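Putative chorismate mutase (Yersinia pestis biovar Microtus str. 91001, PDB 2GBB) catalyses the Claisen rearrangement of chorismate to prephenate as a secreted, all-helical chorismate mutase. Local coordinates at residues Gly4-Leu9 against Thr105-Gln110; His128-Ile133 against Asp142-Phe147; Gln73-Ala78 against Gln135-Ser140. One frame throughout, in Å; residues are numbered along the deposited sequence.

Contact 1 (Gly4-Leu9 against Thr105-Gln110); sequences GQTAPL and TKILEQ
Leu9, in the first turn of helix 7-14, bears on Ile107 of helix 93-117 with its CB only 3.4 Å from Ile107 CG1, closer than ordinary van der Waals contact. The isoleucine also reaches the backbone: its CD1 lies 3.6 Å from Leu9 O. At CG, Leu9 divides into its two methyls. CD1 lies 3.6 Å from Gln110 CB and also approaches the carbonyl oxygen of Lys106, while CD2 touches Lys106 CB more loosely. The packed side continues at Thr6, whose CG2, anti to the backbone N, stands 4.1 Å from Ile107 CG2 and crosses that side chain at about a right angle. Gln110 runs past Thr6 in the opposite direction, its CG 3.6 Å from Thr6 OG1.

Toward solvent the contact thins. Lys106 gives little more than its CB, because its extended chain carries the amine away. A bend at chi2 (52°) brings the Gln110 amide beside Gln5, with NE2 3.8 Å from Gln5 CB. No hydrogen bond spans the two segments; Gln110 NE2 donates instead to Glu114, whose carboxylate also receives the backbone N-H groups of Gly4 and Gln5.

The side chain of Ile107 is about 4 Å from that of Arg13, a probable substrate-binding residue, so this largely apolar seam is consistent with a place beside the active site of the all-helical chorismate mutase fold.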
# COMPACT_ATOMS: atom_id res chain seq x y z
N GLY A 4 2.33 -25.46 -19.81
CA GLY A 4 1.74 -25.05 -18.52
C GLY A 4 2.73 -24.83 -17.39
O GLY A 4 2.38 -24.93 -16.21
N GLN A 5 3.98 -24.52 -17.73
CA GLN A 5 4.99 -24.32 -16.70
C GLN A 5 5.44 -22.85 -16.43
O GLN A 5 6.44 -22.63 -15.76
CB GLN A 5 6.20 -25.23 -16.96
CG GLN A 5 5.93 -26.77 -16.89
CD GLN A 5 4.96 -27.19 -15.76
OE1 GLN A 5 5.10 -26.81 -14.58
NE2 GLN A 5 3.97 -28.00 -16.14
N THR A 6 4.68 -21.86 -16.92
CA THR A 6 5.07 -20.45 -16.75
C THR A 6 4.65 -19.89 -15.40
O THR A 6 5.43 -19.23 -14.72
CB THR A 6 4.52 -19.55 -17.90
OG1 THR A 6 4.97 -20.07 -19.16
CG2 THR A 6 5.06 -18.11 -17.76
N ALA A 7 3.40 -20.14 -15.01
CA ALA A 7 2.86 -19.62 -13.76
C ALA A 7 3.71 -19.84 -12.52
O ALA A 7 3.80 -18.92 -11.70
CB ALA A 7 1.46 -20.14 -13.52
N PRO A 8 4.32 -21.04 -12.34
CA PRO A 8 5.20 -21.28 -11.19
C PRO A 8 6.35 -20.28 -11.12
O PRO A 8 6.75 -19.83 -10.03
CB PRO A 8 5.73 -22.70 -11.44
CG PRO A 8 4.61 -23.40 -12.23
CD PRO A 8 4.13 -22.27 -13.15
N LEU A 9 6.86 -19.90 -12.28
CA LEU A 9 7.94 -18.91 -12.38
C LEU A 9 7.46 -17.51 -12.03
O LEU A 9 8.15 -16.79 -11.32
CB LEU A 9 8.58 -18.95 -13.78
CG LEU A 9 9.09 -20.36 -14.19
CD1 LEU A 9 9.21 -20.56 -15.70
CD2 LEU A 9 10.43 -20.66 -13.52
N THR A 105 14.04 -13.64 -16.67
CA THR A 105 14.60 -14.38 -17.82
C THR A 105 13.92 -15.74 -18.04
O THR A 105 13.57 -16.07 -19.16
CB THR A 105 16.13 -14.66 -17.65
OG1 THR A 105 16.79 -13.46 -17.27
CG2 THR A 105 16.79 -15.19 -18.94
N LYS A 106 13.77 -16.50 -16.95
CA LYS A 106 13.21 -17.85 -16.99
C LYS A 106 11.76 -17.84 -17.46
O LYS A 106 11.33 -18.72 -18.21
CB LYS A 106 13.33 -18.50 -15.63
CG LYS A 106 14.79 -18.81 -15.27
CD LYS A 106 14.86 -19.84 -14.15
CE LYS A 106 16.26 -19.90 -13.51
NZ LYS A 106 16.26 -21.02 -12.47
N ILE A 107 11.04 -16.80 -17.08
CA ILE A 107 9.65 -16.66 -17.49
C ILE A 107 9.58 -16.46 -19.01
O ILE A 107 8.81 -17.10 -19.69
CB ILE A 107 8.97 -15.46 -16.70
CG1 ILE A 107 8.73 -15.86 -15.23
CG2 ILE A 107 7.69 -15.00 -17.40
CD1 ILE A 107 8.61 -14.69 -14.25
N LEU A 108 10.41 -15.59 -19.54
CA LEU A 108 10.44 -15.33 -20.98
C LEU A 108 10.93 -16.53 -21.81
O LEU A 108 10.42 -16.78 -22.90
CB LEU A 108 11.33 -14.11 -21.27
CG LEU A 108 10.91 -12.75 -20.73
CD1 LEU A 108 11.85 -11.69 -21.35
CD2 LEU A 108 9.51 -12.45 -21.07
N GLU A 109 11.93 -17.23 -21.30
CA GLU A 109 12.42 -18.47 -21.91
C GLU A 109 11.31 -19.51 -21.93
O GLU A 109 11.10 -20.17 -22.96
CB GLU A 109 13.63 -19.04 -21.16
CG GLU A 109 14.84 -18.16 -21.27
CD GLU A 109 16.03 -18.67 -20.46
OE1 GLU A 109 15.88 -19.15 -19.32
OE2 GLU A 109 17.14 -18.56 -20.96
N GLN A 110 10.58 -19.65 -20.83
CA GLN A 110 9.51 -20.63 -20.76
C GLN A 110 8.34 -20.31 -21.70
O GLN A 110 7.77 -21.22 -22.35
CB GLN A 110 9.02 -20.74 -19.32
CG GLN A 110 8.10 -21.94 -19.05
CD GLN A 110 8.70 -23.27 -19.52
OE1 GLN A 110 9.85 -23.57 -19.25
NE2 GLN A 110 7.90 -24.06 -20.21

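Contact 2 (His128-Ile133 against Asp142-Phe147); sequences HFINTI and DVEAIF. With SO4 (sulfate ion), chain H.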
# COMPACT_ATOMS: atom_id res chain seq x y z
N HIS A 128 -5.79 -22.13 -13.73
CA HIS A 128 -4.46 -22.56 -13.38
C HIS A 128 -3.62 -21.41 -12.83
O HIS A 128 -2.93 -21.58 -11.83
CB HIS A 128 -3.77 -23.20 -14.59
CG HIS A 128 -2.42 -23.77 -14.26
ND1 HIS A 128 -2.27 -24.87 -13.43
CD2 HIS A 128 -1.18 -23.40 -14.64
CE1 HIS A 128 -0.98 -25.15 -13.32
NE2 HIS A 128 -0.29 -24.26 -14.04
N PHE A 129 -3.67 -20.24 -13.47
CA PHE A 129 -2.94 -19.06 -13.00
C PHE A 129 -3.38 -18.66 -11.60
O PHE A 129 -2.55 -18.51 -10.69
CB PHE A 129 -3.11 -17.88 -13.97
CG PHE A 129 -1.98 -17.75 -14.96
CD1 PHE A 129 -1.64 -18.82 -15.79
CD2 PHE A 129 -1.26 -16.56 -15.08
CE1 PHE A 129 -0.59 -18.68 -16.72
CE2 PHE A 129 -0.21 -16.43 -16.00
CZ PHE A 129 0.11 -17.48 -16.81
N ILE A 130 -4.68 -18.51 -11.40
CA ILE A 130 -5.18 -18.23 -10.05
C ILE A 130 -4.69 -19.23 -8.98
O ILE A 130 -4.16 -18.83 -7.94
CB ILE A 130 -6.72 -18.12 -10.01
CG1 ILE A 130 -7.19 -16.95 -10.89
CG2 ILE A 130 -7.23 -18.04 -8.53
CD1 ILE A 130 -6.89 -15.57 -10.30
N ASN A 131 -4.85 -20.52 -9.24
CA ASN A 131 -4.49 -21.55 -8.26
C ASN A 131 -2.99 -21.65 -8.02
O ASN A 131 -2.57 -22.19 -6.97
CB ASN A 131 -5.05 -22.93 -8.69
CG ASN A 131 -6.59 -22.98 -8.72
OD1 ASN A 131 -7.28 -22.14 -8.10
ND2 ASN A 131 -7.14 -23.96 -9.44
N THR A 132 -2.19 -21.14 -8.96
CA THR A 132 -0.74 -21.31 -8.92
C THR A 132 -0.06 -20.04 -8.43
O THR A 132 0.94 -20.10 -7.73
CB THR A 132 -0.15 -21.65 -10.33
OG1 THR A 132 -0.86 -22.75 -10.89
CG2 THR A 132 1.34 -21.99 -10.24
N ILE A 133 -0.58 -18.90 -8.84
CA ILE A 133 0.03 -17.65 -8.43
C ILE A 133 -0.77 -17.18 -7.22
O ILE A 133 -1.79 -16.52 -7.34
CB ILE A 133 0.04 -16.60 -9.57
CG1 ILE A 133 0.75 -17.16 -10.82
CG2 ILE A 133 0.74 -15.34 -9.10
CD1 ILE A 133 0.37 -16.48 -12.12
N ASP A 142 -5.22 -8.92 -9.46
CA ASP A 142 -3.80 -8.71 -9.80
C ASP A 142 -3.33 -9.83 -10.72
O ASP A 142 -2.62 -9.60 -11.71
CB ASP A 142 -2.94 -8.72 -8.53
CG ASP A 142 -3.24 -7.53 -7.58
OD1 ASP A 142 -3.43 -6.40 -8.08
OD2 ASP A 142 -3.27 -7.73 -6.34
N VAL A 143 -3.73 -11.07 -10.39
CA VAL A 143 -3.30 -12.23 -11.17
C VAL A 143 -3.98 -12.30 -12.52
O VAL A 143 -3.36 -12.69 -13.51
CB VAL A 143 -3.46 -13.54 -10.37
CG1 VAL A 143 -2.95 -14.73 -11.18
CG2 VAL A 143 -2.67 -13.45 -9.03
N GLU A 144 -5.26 -11.93 -12.58
CA GLU A 144 -6.01 -11.94 -13.84
C GLU A 144 -5.45 -10.97 -14.90
O GLU A 144 -5.46 -11.29 -16.08
CB GLU A 144 -7.49 -11.68 -13.60
CG GLU A 144 -8.10 -12.83 -12.71
CD GLU A 144 -9.43 -12.46 -12.09
OE1 GLU A 144 -10.19 -11.71 -12.76
OE2 GLU A 144 -9.69 -12.90 -10.94
N ALA A 145 -4.93 -9.81 -14.45
CA ALA A 145 -4.20 -8.90 -15.34
C ALA A 145 -2.90 -9.54 -15.88
O ALA A 145 -2.49 -9.34 -17.04
CB ALA A 145 -3.93 -7.52 -14.59
N ILE A 146 -2.27 -10.37 -15.07
CA ILE A 146 -1.05 -11.00 -15.50
C ILE A 146 -1.38 -12.06 -16.54
O ILE A 146 -0.67 -12.20 -17.55
CB ILE A 146 -0.31 -11.65 -14.36
CG1 ILE A 146 0.34 -10.57 -13.49
CG2 ILE A 146 0.76 -12.64 -14.92
CD1 ILE A 146 0.96 -11.13 -12.29
N PHE A 147 -2.46 -12.80 -16.28
CA PHE A 147 -2.92 -13.86 -17.21
C PHE A 147 -3.32 -13.26 -18.53
O PHE A 147 -3.01 -13.78 -19.57
CB PHE A 147 -4.12 -14.64 -16.65
CG PHE A 147 -4.64 -15.73 -17.60
CD1 PHE A 147 -3.89 -16.87 -17.85
CD2 PHE A 147 -5.87 -15.57 -18.25
CE1 PHE A 147 -4.34 -17.86 -18.73
CE2 PHE A 147 -6.35 -16.56 -19.13
CZ PHE A 147 -5.61 -17.71 -19.38
S SO4 H . -5.18 -26.02 -11.63
O1 SO4 H . -5.77 -26.00 -12.98
O2 SO4 H . -4.27 -27.17 -11.54
O3 SO4 H . -4.40 -24.81 -11.42
O4 SO4 H . -6.22 -26.08 -10.61
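A helical hairpin, two helices joined by a loop, brings helix 126-132 against helix 140-150 near the C-terminus, the short segments running obliquely antiparallel at 134° with their axes 9.5 Å apart. At one end Phe129 and Phe147 form an edge-to-face pair, centroids 5.0 Å apart and planes at 68°. The edge of Phe147 addresses the face of Phe129: CD1 lies over that face, toward the rim, 3.6 Å from Phe129 CG. Phe147 holds CG anti to its backbone N (chi1 179°), which carries the ring across to its partner. Ile146 CG2 meets the edge of Phe129 at CE2.

Val143 fills the other end with both methyls. CG1 faces Ile133 CD1 at 3.9 Å and also nears the carbonyl oxygen of Phe129; CG2 turns to Ile133 O, 3.6 Å away. On the outer flank Ile130 bends its CD1 over to Glu144 CG, a 3.8 Å contact with the aliphatic part of the acid.

Away from the interface, a sulfate probably taken up from the crystallisation liquor is held by His128 ND1, which donates to its O3 at 2.9 Å, and by Asn131 ND2, which donates to O4. Thr132 OG1 lies over the centre of the His128 imidazole and donates to His128 O.

Behind the hairpin, Ile146 packs on Leu61, Ala64 and Ala68 of helix 55-82, while Phe129 and Ile133 rest on Ile10 of helix 7-14.

Contact 3 (Gln73-Ala78 against Gln135-Ser140); sequences QYRYRA and QHNLTS. With SO4 (sulfate ion), chain E; SO4 (sulfate ion), chain F.
Tyr76, on helix 55-82, turns the face of its ring to the Asn137 amide: ND2 stands 3.3 Å above the ring plane, over its centre, with the amide and ring planes 74° apart. Asn137 takes the third position of a type II beta turn, Gln135 to Leu138, with the positive phi expected there; the turn lies in the loop joining helix 126-132 to helix 140-150. Its amide also rests on Arg75, where CG is 3.5 Å from Arg75 CB. His136 directs its edge toward the Tyr76 face in an offset edge-to-face pair, planes at 68°, its CD2 3.4 Å from Tyr76 OH.

Arg75 stretches out from CG to NE along the loop, bringing its guanidinium to Asn137 O. NH1 donates a nearly straight bond (167°) in the guanidinium plane, although it approaches from above the carbonyl plane. The same NH1 also forms a salt bridge with Asp142, and NH2 one with Asp79 of the second subunit, so the charge is probably well compensated where loop and dimer partner converge. The helix turn that carries Arg75 and Tyr76 also carries Gln73, a probable substrate ligand bonded to Lys24.

Thr139 N-caps helix 140-150, and the next residue, Ser140, gives its backbone N to a sulfate, probably from the crystallisation liquor. The Thr139 methyl lies against one face of the guanidinium, with CG2 3.7 Å from Arg75 NH1.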
# COMPACT_ATOMS: atom_id res chain seq x y z
N GLN A 73 3.67 -4.77 -2.53
CA GLN A 73 4.51 -3.88 -1.74
C GLN A 73 3.68 -2.85 -1.01
O GLN A 73 3.92 -2.59 0.15
CB GLN A 73 5.53 -3.18 -2.63
CG GLN A 73 6.56 -4.13 -3.30
CD GLN A 73 7.39 -3.35 -4.30
OE1 GLN A 73 8.06 -2.37 -3.80
NE2 GLN A 73 7.32 -3.56 -5.53
N TYR A 74 2.72 -2.25 -1.71
CA TYR A 74 1.86 -1.25 -1.08
C TYR A 74 1.12 -1.80 0.16
O TYR A 74 1.05 -1.16 1.21
CB TYR A 74 0.80 -0.80 -2.08
CG TYR A 74 1.21 0.34 -2.99
CD1 TYR A 74 1.83 1.48 -2.48
CD2 TYR A 74 1.03 0.23 -4.40
CE1 TYR A 74 2.22 2.54 -3.32
CE2 TYR A 74 1.41 1.26 -5.25
CZ TYR A 74 2.00 2.38 -4.71
OH TYR A 74 2.35 3.34 -5.59
N ARG A 75 0.61 -3.02 -0.01
CA ARG A 75 -0.11 -3.75 1.00
C ARG A 75 0.77 -4.06 2.19
O ARG A 75 0.33 -3.87 3.32
CB ARG A 75 -0.75 -4.99 0.37
CG ARG A 75 -2.01 -4.61 -0.37
CD ARG A 75 -2.72 -5.77 -1.12
NE ARG A 75 -3.73 -5.18 -2.01
CZ ARG A 75 -3.89 -5.48 -3.30
NH1 ARG A 75 -3.13 -6.42 -3.87
NH2 ARG A 75 -4.82 -4.83 -4.03
N TYR A 76 2.04 -4.45 1.95
CA TYR A 76 2.98 -4.62 3.02
C TYR A 76 3.26 -3.33 3.73
O TYR A 76 3.33 -3.31 4.98
CB TYR A 76 4.31 -5.28 2.57
CG TYR A 76 4.22 -6.82 2.55
CD1 TYR A 76 4.20 -7.56 3.76
CD2 TYR A 76 4.10 -7.51 1.35
CE1 TYR A 76 4.11 -8.99 3.75
CE2 TYR A 76 4.07 -8.90 1.30
CZ TYR A 76 4.03 -9.65 2.52
OH TYR A 76 3.95 -11.03 2.45
N ARG A 77 3.44 -2.24 2.97
CA ARG A 77 3.75 -0.94 3.64
C ARG A 77 2.60 -0.60 4.62
O ARG A 77 2.82 -0.20 5.76
CB ARG A 77 3.92 0.21 2.64
CG ARG A 77 5.18 0.32 1.87
CD ARG A 77 6.43 0.55 2.74
NE ARG A 77 6.81 1.91 3.10
CZ ARG A 77 7.36 2.80 2.28
NH1 ARG A 77 7.54 2.51 1.02
NH2 ARG A 77 7.68 4.00 2.72
N ALA A 78 1.37 -0.77 4.15
CA ALA A 78 0.17 -0.47 4.95
C ALA A 78 0.16 -1.28 6.26
O ALA A 78 0.08 -0.72 7.38
CB ALA A 78 -1.07 -0.73 4.11
N GLN A 135 0.13 -15.45 -3.39
CA GLN A 135 1.08 -14.88 -2.43
C GLN A 135 0.24 -14.03 -1.47
O GLN A 135 -0.82 -13.51 -1.83
CB GLN A 135 2.14 -13.95 -3.08
CG GLN A 135 3.18 -14.52 -4.07
CD GLN A 135 4.18 -15.49 -3.45
OE1 GLN A 135 4.65 -15.32 -2.30
NE2 GLN A 135 4.52 -16.53 -4.21
N HIS A 136 0.72 -13.91 -0.23
CA HIS A 136 0.17 -12.95 0.69
C HIS A 136 0.15 -11.56 -0.00
O HIS A 136 1.08 -11.19 -0.73
CB HIS A 136 0.98 -12.93 1.98
CG HIS A 136 0.37 -12.10 3.06
ND1 HIS A 136 -0.91 -12.30 3.53
CD2 HIS A 136 0.87 -11.05 3.77
CE1 HIS A 136 -1.17 -11.42 4.48
NE2 HIS A 136 -0.11 -10.65 4.64
N ASN A 137 -0.96 -10.83 0.17
CA ASN A 137 -1.08 -9.47 -0.37
C ASN A 137 -1.23 -9.36 -1.88
O ASN A 137 -1.10 -8.29 -2.44
CB ASN A 137 0.09 -8.64 0.13
CG ASN A 137 -0.09 -8.21 1.54
OD1 ASN A 137 -1.31 -8.32 2.02
ND2 ASN A 137 0.84 -7.73 2.20
N LEU A 138 -1.56 -10.45 -2.54
CA LEU A 138 -1.77 -10.44 -3.98
C LEU A 138 -3.21 -10.87 -4.27
O LEU A 138 -3.63 -11.94 -3.85
CB LEU A 138 -0.84 -11.47 -4.60
CG LEU A 138 -0.26 -11.34 -6.01
CD1 LEU A 138 -0.41 -12.66 -6.69
CD2 LEU A 138 -0.75 -10.18 -6.83
N THR A 139 -3.96 -10.09 -5.04
CA THR A 139 -5.35 -10.47 -5.24
C THR A 139 -5.56 -11.19 -6.58
O THR A 139 -4.68 -11.23 -7.44
CB THR A 139 -6.34 -9.27 -5.17
OG1 THR A 139 -6.13 -8.42 -6.30
CG2 THR A 139 -6.22 -8.45 -3.84
N SER A 140 -6.75 -11.76 -6.73
CA SER A 140 -7.16 -12.39 -7.98
C SER A 140 -7.25 -11.42 -9.15
O SER A 140 -6.82 -11.76 -10.25
CB SER A 140 -8.50 -13.09 -7.76
OG SER A 140 -8.23 -14.25 -6.97
S SO4 E . -8.83 -12.21 -3.64
O1 SO4 E . -8.74 -11.29 -4.76
O2 SO4 E . -7.76 -13.21 -3.64
O3 SO4 E . -8.74 -11.40 -2.43
O4 SO4 E . -10.12 -12.86 -3.77
S SO4 F . 4.01 -13.27 5.18
O1 SO4 F . 4.14 -11.89 4.77
O2 SO4 F . 5.34 -13.87 5.21
O3 SO4 F . 3.41 -13.32 6.51
O4 SO4 F . 3.15 -14.01 4.26

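How the contacts relate
Contacts 1 and 2 are partly buried and mainly apolar, whereas contact 3 is a surface contact governed by an arginine, an amide and aromatic rings. Only contact 3 has a hydrogen bond across its segments. Contacts 1 and 2 meet where Ala7 and Pro8 pack on Thr132 and Ile133, so the N-terminal helix lies between helix 93-117 and the C-terminal hairpin. Contact 3 holds the loop of that same hairpin to helix 55-82 and joins contact 2 through Asp142 and through Leu138 against Val143. Contacts 1 and 3 do not touch, with centres about 22 Å apart.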